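Side-chain contacts in putative phosphosugar isomerases (PDB 3FKJ), which is a putative phosphosugar isomerase of the SIS family, probably binding a phosphorylated sugar derivative: residues Asn26-Arg29 and Ile30-Ile34; Thr128-Cys131 and Glu132-Tyr136; Thr148-Pro151 and Ala152-Lys155; Cys319-Asp322 and Val323-Ala327. All coordinates share one frame; numbering follows the deposited sequence.

Interaction 1. Residues Asn26-Arg29 and Ile30-Ile34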
# COMPACT_ATOMS: atom_id res chain seq x y z
N ASN A 26 1.35 28.98 2.56
CA ASN A 26 1.64 28.37 1.25
C ASN A 26 0.54 27.45 0.79
O ASN A 26 0.00 27.60 -0.31
CB ASN A 26 2.96 27.57 1.29
CG ASN A 26 4.19 28.45 1.12
OD1 ASN A 26 4.09 29.64 0.77
ND2 ASN A 26 5.36 27.88 1.36
N ALA A 27 0.20 26.49 1.66
CA ALA A 27 -0.87 25.53 1.37
C ALA A 27 -2.16 26.24 1.03
O ALA A 27 -2.86 25.89 0.08
CB ALA A 27 -1.09 24.62 2.57
N ARG A 28 -2.49 27.25 1.82
CA ARG A 28 -3.76 27.92 1.68
C ARG A 28 -3.85 28.71 0.38
O ARG A 28 -4.88 28.65 -0.31
CB ARG A 28 -4.04 28.80 2.90
CG ARG A 28 -5.34 29.53 2.80
CD ARG A 28 -6.04 29.63 4.12
NE ARG A 28 -5.76 30.88 4.82
CZ ARG A 28 -6.43 31.26 5.90
NH1 ARG A 28 -7.40 30.50 6.43
NH2 ARG A 28 -6.13 32.42 6.47
N ARG A 29 -2.77 29.43 0.04
CA ARG A 29 -2.72 30.18 -1.23
C ARG A 29 -2.78 29.24 -2.42
O ARG A 29 -3.46 29.51 -3.41
CB ARG A 29 -1.44 30.99 -1.40
CG ARG A 29 -1.14 32.06 -0.39
CD ARG A 29 0.27 32.70 -0.67
NE ARG A 29 1.35 31.72 -0.91
CZ ARG A 29 1.67 31.19 -2.10
NH1 ARG A 29 1.02 31.53 -3.22
NH2 ARG A 29 2.65 30.30 -2.18
N ILE A 30 -2.04 28.14 -2.35
CA ILE A 30 -2.01 27.23 -3.51
C ILE A 30 -3.41 26.67 -3.82
O ILE A 30 -3.85 26.68 -4.99
CB ILE A 30 -0.94 26.13 -3.35
CG1 ILE A 30 0.45 26.79 -3.40
CG2 ILE A 30 -1.09 25.06 -4.47
CD1 ILE A 30 1.59 25.94 -2.93
N ILE A 31 -4.12 26.24 -2.78
CA ILE A 31 -5.41 25.58 -2.95
C ILE A 31 -6.50 26.59 -3.36
O ILE A 31 -7.36 26.23 -4.19
CB ILE A 31 -5.81 24.75 -1.70
CG1 ILE A 31 -4.74 23.66 -1.42
CG2 ILE A 31 -7.23 24.14 -1.84
CD1 ILE A 31 -4.37 22.71 -2.62
N SER A 32 -6.46 27.82 -2.82
CA SER A 32 -7.37 28.90 -3.29
C SER A 32 -7.15 29.22 -4.76
O SER A 32 -8.12 29.32 -5.53
CB SER A 32 -7.20 30.21 -2.51
OG SER A 32 -7.05 29.97 -1.12
N ASP A 33 -5.88 29.39 -5.15
CA ASP A 33 -5.55 29.67 -6.54
C ASP A 33 -6.08 28.60 -7.47
O ASP A 33 -6.72 28.88 -8.47
CB ASP A 33 -4.05 29.83 -6.73
CG ASP A 33 -3.71 30.65 -7.97
OD1 ASP A 33 -3.77 31.90 -7.89
OD2 ASP A 33 -3.38 30.05 -9.02
N ILE A 34 -5.84 27.34 -7.12
CA ILE A 34 -6.33 26.24 -7.93
C ILE A 34 -7.86 26.24 -8.01
O ILE A 34 -8.42 26.06 -9.10
CB ILE A 34 -5.84 24.90 -7.38
CG1 ILE A 34 -4.31 24.79 -7.50
CG2 ILE A 34 -6.59 23.76 -8.07
CD1 ILE A 34 -3.67 23.77 -6.49

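Interaction 2. Residues Thr128-Cys131 and Glu132-Tyr136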
# COMPACT_ATOMS: atom_id res chain seq x y z
N THR A 128 15.05 22.78 -9.77
CA THR A 128 15.34 21.41 -10.12
C THR A 128 14.27 20.93 -11.10
O THR A 128 13.22 21.57 -11.24
CB THR A 128 15.47 20.59 -8.85
OG1 THR A 128 14.35 20.82 -7.98
CG2 THR A 128 16.80 21.01 -8.15
N PRO A 129 14.56 19.87 -11.88
CA PRO A 129 13.69 19.49 -13.01
C PRO A 129 12.18 19.31 -12.72
O PRO A 129 11.35 19.54 -13.61
CB PRO A 129 14.30 18.15 -13.48
CG PRO A 129 15.69 18.23 -13.11
CD PRO A 129 15.74 19.00 -11.81
N LEU A 130 11.84 18.90 -11.50
CA LEU A 130 10.43 18.76 -11.13
C LEU A 130 9.69 20.08 -11.32
O LEU A 130 8.56 20.10 -11.78
CB LEU A 130 10.28 18.23 -9.70
CG LEU A 130 8.86 18.05 -9.16
CD1 LEU A 130 8.08 17.19 -10.14
CD2 LEU A 130 8.90 17.41 -7.76
N CYS A 131 10.35 21.18 -10.97
CA CYS A 131 9.79 22.52 -11.11
C CYS A 131 9.25 22.84 -12.50
O CYS A 131 8.25 23.53 -12.63
CB CYS A 131 10.83 23.58 -10.72
SG CYS A 131 11.44 23.33 -9.02
N GLU A 132 9.90 22.37 -13.55
CA GLU A 132 9.44 22.67 -14.90
C GLU A 132 7.94 22.35 -15.10
O GLU A 132 7.21 23.11 -15.74
CB GLU A 132 10.28 21.91 -15.93
CG GLU A 132 10.05 22.35 -17.36
CD GLU A 132 10.93 21.62 -18.36
OE1 GLU A 132 12.13 21.43 -18.09
OE2 GLU A 132 10.40 21.25 -19.43
N TYR A 133 7.51 21.23 -14.53
CA TYR A 133 6.14 20.75 -14.70
C TYR A 133 5.28 20.93 -13.46
O TYR A 133 4.23 20.30 -13.34
CB TYR A 133 6.19 19.27 -15.08
CG TYR A 133 6.93 19.03 -16.36
CD1 TYR A 133 6.40 19.44 -17.58
CD2 TYR A 133 8.17 18.40 -16.36
CE1 TYR A 133 7.07 19.21 -18.77
CE2 TYR A 133 8.85 18.17 -17.54
CZ TYR A 133 8.30 18.57 -18.74
OH TYR A 133 8.97 18.33 -19.90
N SER A 134 5.70 21.80 -12.55
CA SER A 134 4.95 22.09 -11.33
C SER A 134 4.27 23.43 -11.49
O SER A 134 4.95 24.45 -11.61
CB SER A 134 5.89 22.15 -10.12
OG SER A 134 6.62 20.93 -9.97
N ASP A 135 2.95 23.45 -11.47
CA ASP A 135 2.20 24.72 -11.55
C ASP A 135 2.49 25.52 -10.30
O ASP A 135 2.55 26.73 -10.35
CB ASP A 135 0.67 24.50 -11.67
CG ASP A 135 0.26 23.78 -12.93
OD1 ASP A 135 0.90 24.04 -13.97
OD2 ASP A 135 -0.71 22.98 -12.90
N TYR A 136 2.62 24.81 -9.17
CA TYR A 136 2.93 25.43 -7.89
C TYR A 136 4.08 24.66 -7.27
O TYR A 136 4.13 23.44 -7.38
CB TYR A 136 1.70 25.41 -6.98
CG TYR A 136 0.41 25.93 -7.61
CD1 TYR A 136 -0.42 25.08 -8.36
CD2 TYR A 136 0.02 27.29 -7.47
CE1 TYR A 136 -1.59 25.55 -8.95
CE2 TYR A 136 -1.15 27.76 -8.05
CZ TYR A 136 -1.95 26.90 -8.80
OH TYR A 136 -3.13 27.38 -9.35

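Interaction 3. Residues Thr148-Pro151 and Ala152-Lys155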
# COMPACT_ATOMS: atom_id res chain seq x y z
N THR A 148 18.44 20.14 12.78
CA THR A 148 17.00 20.15 12.71
C THR A 148 16.53 21.45 12.02
O THR A 148 17.31 22.38 11.83
CB THR A 148 16.38 20.02 14.12
OG1 THR A 148 16.88 21.05 14.94
CG2 THR A 148 16.75 18.70 14.76
N VAL A 149 15.27 21.44 11.60
CA VAL A 149 14.60 22.55 10.99
C VAL A 149 13.20 22.58 11.63
O VAL A 149 12.94 21.80 12.55
CB VAL A 149 14.49 22.41 9.43
CG1 VAL A 149 15.84 22.64 8.76
CG2 VAL A 149 13.83 21.03 9.01
N ASP A 150 12.32 23.45 11.16
CA ASP A 150 10.93 23.51 11.63
C ASP A 150 10.22 22.29 11.11
O ASP A 150 10.14 22.14 9.91
CB ASP A 150 10.27 24.75 11.05
CG ASP A 150 8.85 24.99 11.58
OD1 ASP A 150 8.39 24.28 12.51
OD2 ASP A 150 8.22 25.92 11.03
N PRO A 151 9.76 21.39 12.02
CA PRO A 151 8.98 20.20 11.66
C PRO A 151 7.67 20.49 10.86
O PRO A 151 7.32 19.73 9.96
CB PRO A 151 8.66 19.56 13.02
CG PRO A 151 9.65 20.10 13.94
CD PRO A 151 9.98 21.47 13.48
N ALA A 152 6.99 21.59 11.18
CA ALA A 152 5.79 22.02 10.47
C ALA A 152 6.07 22.40 9.00
O ALA A 152 5.14 22.59 8.23
CB ALA A 152 5.13 23.24 11.25
N GLN A 153 7.34 22.52 8.63
CA GLN A 153 7.75 22.81 7.23
C GLN A 153 8.48 21.66 6.53
O GLN A 153 8.97 21.80 5.40
CB GLN A 153 8.65 24.01 7.21
CG GLN A 153 8.00 25.23 7.73
CD GLN A 153 8.85 26.40 7.49
OE1 GLN A 153 9.22 26.68 6.35
NE2 GLN A 153 9.22 27.10 8.57
N GLN A 154 8.52 20.52 7.18
CA GLN A 154 9.05 19.32 6.53
C GLN A 154 8.09 18.67 5.54
O GLN A 154 6.88 18.90 5.56
CB GLN A 154 9.55 18.34 7.59
CG GLN A 154 10.81 18.87 8.32
CD GLN A 154 11.16 18.02 9.51
OE1 GLN A 154 10.32 17.32 10.06
NE2 GLN A 154 12.39 18.09 9.93
N LYS A 155 8.69 17.91 4.63
CA LYS A 155 7.99 17.29 3.47
C LYS A 155 6.69 16.60 3.87
O LYS A 155 5.67 16.87 3.27
CB LYS A 155 8.91 16.29 2.79
CG LYS A 155 8.39 15.71 1.48
CD LYS A 155 9.44 14.82 0.79
CE LYS A 155 9.67 13.48 1.46
NZ LYS A 155 10.94 12.84 0.95
O HOH W 1 14.00 18.58 12.53

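Interaction 4. Residues Cys319-Asp322 and Val323-Ala327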
# COMPACT_ATOMS: atom_id res chain seq x y z
N CYS A 319 9.89 11.78 12.95
CA CYS A 319 10.84 12.57 13.72
C CYS A 319 11.53 11.80 14.86
O CYS A 319 12.74 11.91 15.04
CB CYS A 319 10.17 13.83 14.27
SG CYS A 319 9.52 14.93 13.00
N VAL A 320 10.75 11.04 15.62
CA VAL A 320 11.28 10.32 16.77
C VAL A 320 12.27 9.25 16.30
O VAL A 320 13.29 9.02 16.94
CB VAL A 320 10.13 9.71 17.63
CG1 VAL A 320 10.63 8.56 18.50
CG2 VAL A 320 9.45 10.81 18.48
N LEU A 321 11.96 8.62 15.16
CA LEU A 321 12.80 7.59 14.56
C LEU A 321 14.19 8.08 14.19
O LEU A 321 15.13 7.29 14.22
CB LEU A 321 12.10 6.94 13.32
CG LEU A 321 11.03 5.88 13.60
CD1 LEU A 321 10.20 5.57 12.36
CD2 LEU A 321 11.67 4.60 14.18
N ASP A 322 14.34 9.36 13.85
CA ASP A 322 15.68 9.94 13.56
C ASP A 322 16.65 9.62 14.66
O ASP A 322 17.83 9.37 14.40
CB ASP A 322 15.62 11.46 13.37
CG ASP A 322 15.15 11.89 11.97
OD1 ASP A 322 15.19 11.07 11.03
OD2 ASP A 322 14.77 13.06 11.79
N VAL A 323 16.14 9.60 15.89
CA VAL A 323 16.98 9.38 17.08
C VAL A 323 17.41 7.91 17.12
O VAL A 323 18.58 7.62 17.25
CB VAL A 323 16.27 9.82 18.42
CG1 VAL A 323 17.21 9.61 19.65
CG2 VAL A 323 15.77 11.28 18.31
N TYR A 324 16.45 7.00 16.97
CA TYR A 324 16.77 5.58 16.97
C TYR A 324 17.69 5.23 15.80
O TYR A 324 18.61 4.45 15.98
CB TYR A 324 15.51 4.74 16.91
CG TYR A 324 14.69 4.79 18.16
CD1 TYR A 324 13.76 5.80 18.35
CD2 TYR A 324 14.84 3.83 19.15
CE1 TYR A 324 13.00 5.86 19.50
CE2 TYR A 324 14.08 3.88 20.30
CZ TYR A 324 13.16 4.90 20.47
OH TYR A 324 12.38 4.97 21.63
N ASN A 325 17.42 5.80 14.63
CA ASN A 325 18.22 5.56 13.42
C ASN A 325 19.68 5.95 13.51
O ASN A 325 20.54 5.22 13.00
CB ASN A 325 17.61 6.22 12.19
CG ASN A 325 16.22 5.74 11.90
OD1 ASN A 325 15.79 4.72 12.42
ND2 ASN A 325 15.50 6.48 11.07
N LEU A 326 19.96 7.10 14.13
CA LEU A 326 21.34 7.51 14.38
C LEU A 326 22.00 6.58 15.42
O LEU A 326 23.12 6.11 15.23
CB LEU A 326 21.40 8.97 14.86
CG LEU A 326 22.73 9.72 14.78
CD1 LEU A 326 23.18 9.82 13.33
CD2 LEU A 326 22.58 11.09 15.40
N ALA A 327 21.31 6.34 16.52
CA ALA A 327 21.83 5.41 17.53
C ALA A 327 22.17 4.03 16.94
O ALA A 327 23.22 3.46 17.25
CB ALA A 327 20.84 5.27 18.67

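Interaction 1. Residues Asn26-Arg29 and Ile30-Ile34
Ile30 packs back onto the carbonyl of Asn26 within helix 22-35, one full α-helical turn along. The tight side is defined by Ile30 CG1, which lies 3.2 Å from Asn26 O. Its position follows from chi1 of -67°, which sets CG1 beside the backbone N and turns it toward the preceding turn. The main-chain bond Ile30 N to Asn26 O, 2.9 Å, and its successors from Ile31, Ser32 and Asp33 confirm regular i to i+4 pairing. On this buried side Ile30, Ile31 and Ile34 all rest on Ile120 of strand 118-123, while Ala27 and Ile31 meet helix 155-170.

The solvent side is looser. The Arg29 chain bends at chi3, and its guanidinium reaches back to Asn26: NH2 gives OD1 a weak hydrogen bond of 3.3 Å, nearly straight at 171°, with OD1 in the plane at the guanidinium edge. Asp33 instead directs its carboxylate outside this stretch, OD2 pairing with Lys37 and with Tyr136 OH. Between the two sides sits Ser32. Gln169 bonds Arg28 O through NE2 and Ser32 OG through OE1. Ser32 N bonds Arg28 O at 3.1 Å, and Ser32 OG lies 2.7 Å from that same Arg28 O.

Interaction 2. Residues Thr128-Cys131 and Glu132-Tyr136
Leu130 O takes two donors, Ser134 OG and Tyr133 N, in the weakly bonded helical turn about 129-132 and the residues after it. With chi1 of -57° the serine OG stands beside its own backbone N, and from there it donates to Leu130 O at 2.8 Å. Tyr133 N reaches Leu130 O at 3.2 Å, and the two donors arrive from opposite faces of the carbonyl plane, so the oxygen is gripped from above and below. Leu130 itself has CG anti to the backbone N (chi1 179°), which brings its branch alongside the serine: CG is 3.7 Å from Ser134 OG, giving the hydroxyl an apolar flank.

Main-chain bonds along the turn link residues three apart, as in a 3-10 helix. Glu132 N to Pro129 O is bent, 139° at the hydrogen, whereas Ser134 N to Cys131 O is straighter and measures 3.1 Å. Next door, Glu132 is extended, and its CG stands over the centre of the Tyr133 ring, 4.3 Å above the plane.

Outside the turn, Leu130 and Tyr133 pack on Ala109 of helix 103-115, and Leu130 and Cys131 on Val123 of strand 118-123. Thr119 OG1 of that strand bonds Tyr133 O and Asp135 N, and Tyr136 then pairs through its backbone with Thr119 and Gly121, at the start of strand 136-139.

Interaction 3. Residues Thr148-Pro151 and Ala152-Lys155
Asp150 and Gln153 form the polar centre of this turn, their side chains crossing at about a right angle. Gln153 NE2 donates to Asp150 OD2 at 2.9 Å, nearly straight at 167°. The carboxylate oxygen lies in the amide plane and offers its anti lone pair, although the two flat groups are perpendicular. Asp150 is placed for this by having CG anti to the backbone N (chi1 -175°), which also lets OD1 take a weak bond from Ala152 N, 3.3 Å, as in an Asx turn.

Main-chain bonds Gln153 N to Asp150 O and Gln154 N to Pro151 O, the latter 3.1 Å, curl the segment into its 3-10 turn. Beyond them, Val149 CG2 touches Gln154 NE2 at 3.4 Å, and a water accepts from Val149 N and, weakly, from that NE2. Further out, Gln153 shares a backbone hydrogen bond with Gln141, Pro151 packs on helix 186-196, and Ala152 O accepts from Trp161 NE1. A thiocyanate ion, probably from the crystallisation liquor, sits about 3 Å from the Gln154 side chain.

Chemically, Asp150 OD2 accepts a good bond and OD1 a weak one, both from N-H groups, which would probably offset the negative charge only in part.

Interaction 4. Residues Cys319-Asp322 and Val323-Ala327
A buried helical turn joins Val320 to Tyr324 within helix 313-331, which packs against strand 290-295 of the second parallel sheet. The two side chains lie next to each other and point the same way. Val320 CG1 meets the ring at its edge, in the ring plane, and stands 3.7 Å from Tyr324 CE1. Two torsions make this edge contact: Val320 places CG1 anti to its backbone N (chi1 159°), while Tyr324 sets CG beside the backbone N (chi1 -70°), which also brings CD1 within 3.5 Å of Val320 O.

The backbone supports the turn unevenly. Asn325 N to Leu321 O is short, 2.8 Å. By contrast, Val323 N reaches Val320 O at 3.1 Å, a three-residue step of 3-10 character.

Outside the turn, Tyr324 OH bonds Asp200 OD2, its ring meets Phe204 edge to face, and both Val320 and Tyr324 touch Ile294. Val323 is covered by helix 198-208. What results is a helix packed on the outermost strand 290-295 of a parallel sheet, as in a layered α/β domain, consistent with a second SIS-type unit.

Overall arrangement
From the N terminus, the four contacts run in series, none nested or crossed. Interactions 1 and 4 are turns inside helices 22-35 and 313-331 and close no loop; interaction 2 is the turn leading from helix 129-132 to strand 136-139, and interaction 3 the 3-10 turn before helix 155-170. Interactions 1 and 2 meet directly: Ile30 and Ile34 pack on Tyr136, so helix 22-35 is joined to edge strand 136-139 of the five-stranded sheet. Interaction 3 touches interaction 4 through Gln154 and Cys319, both near bound thiocyanate, meeting helix 313-331 by a single packing contact. Interactions 1 and 4, their centres about 33 Å apart, lie on opposite sides of the chain's centre.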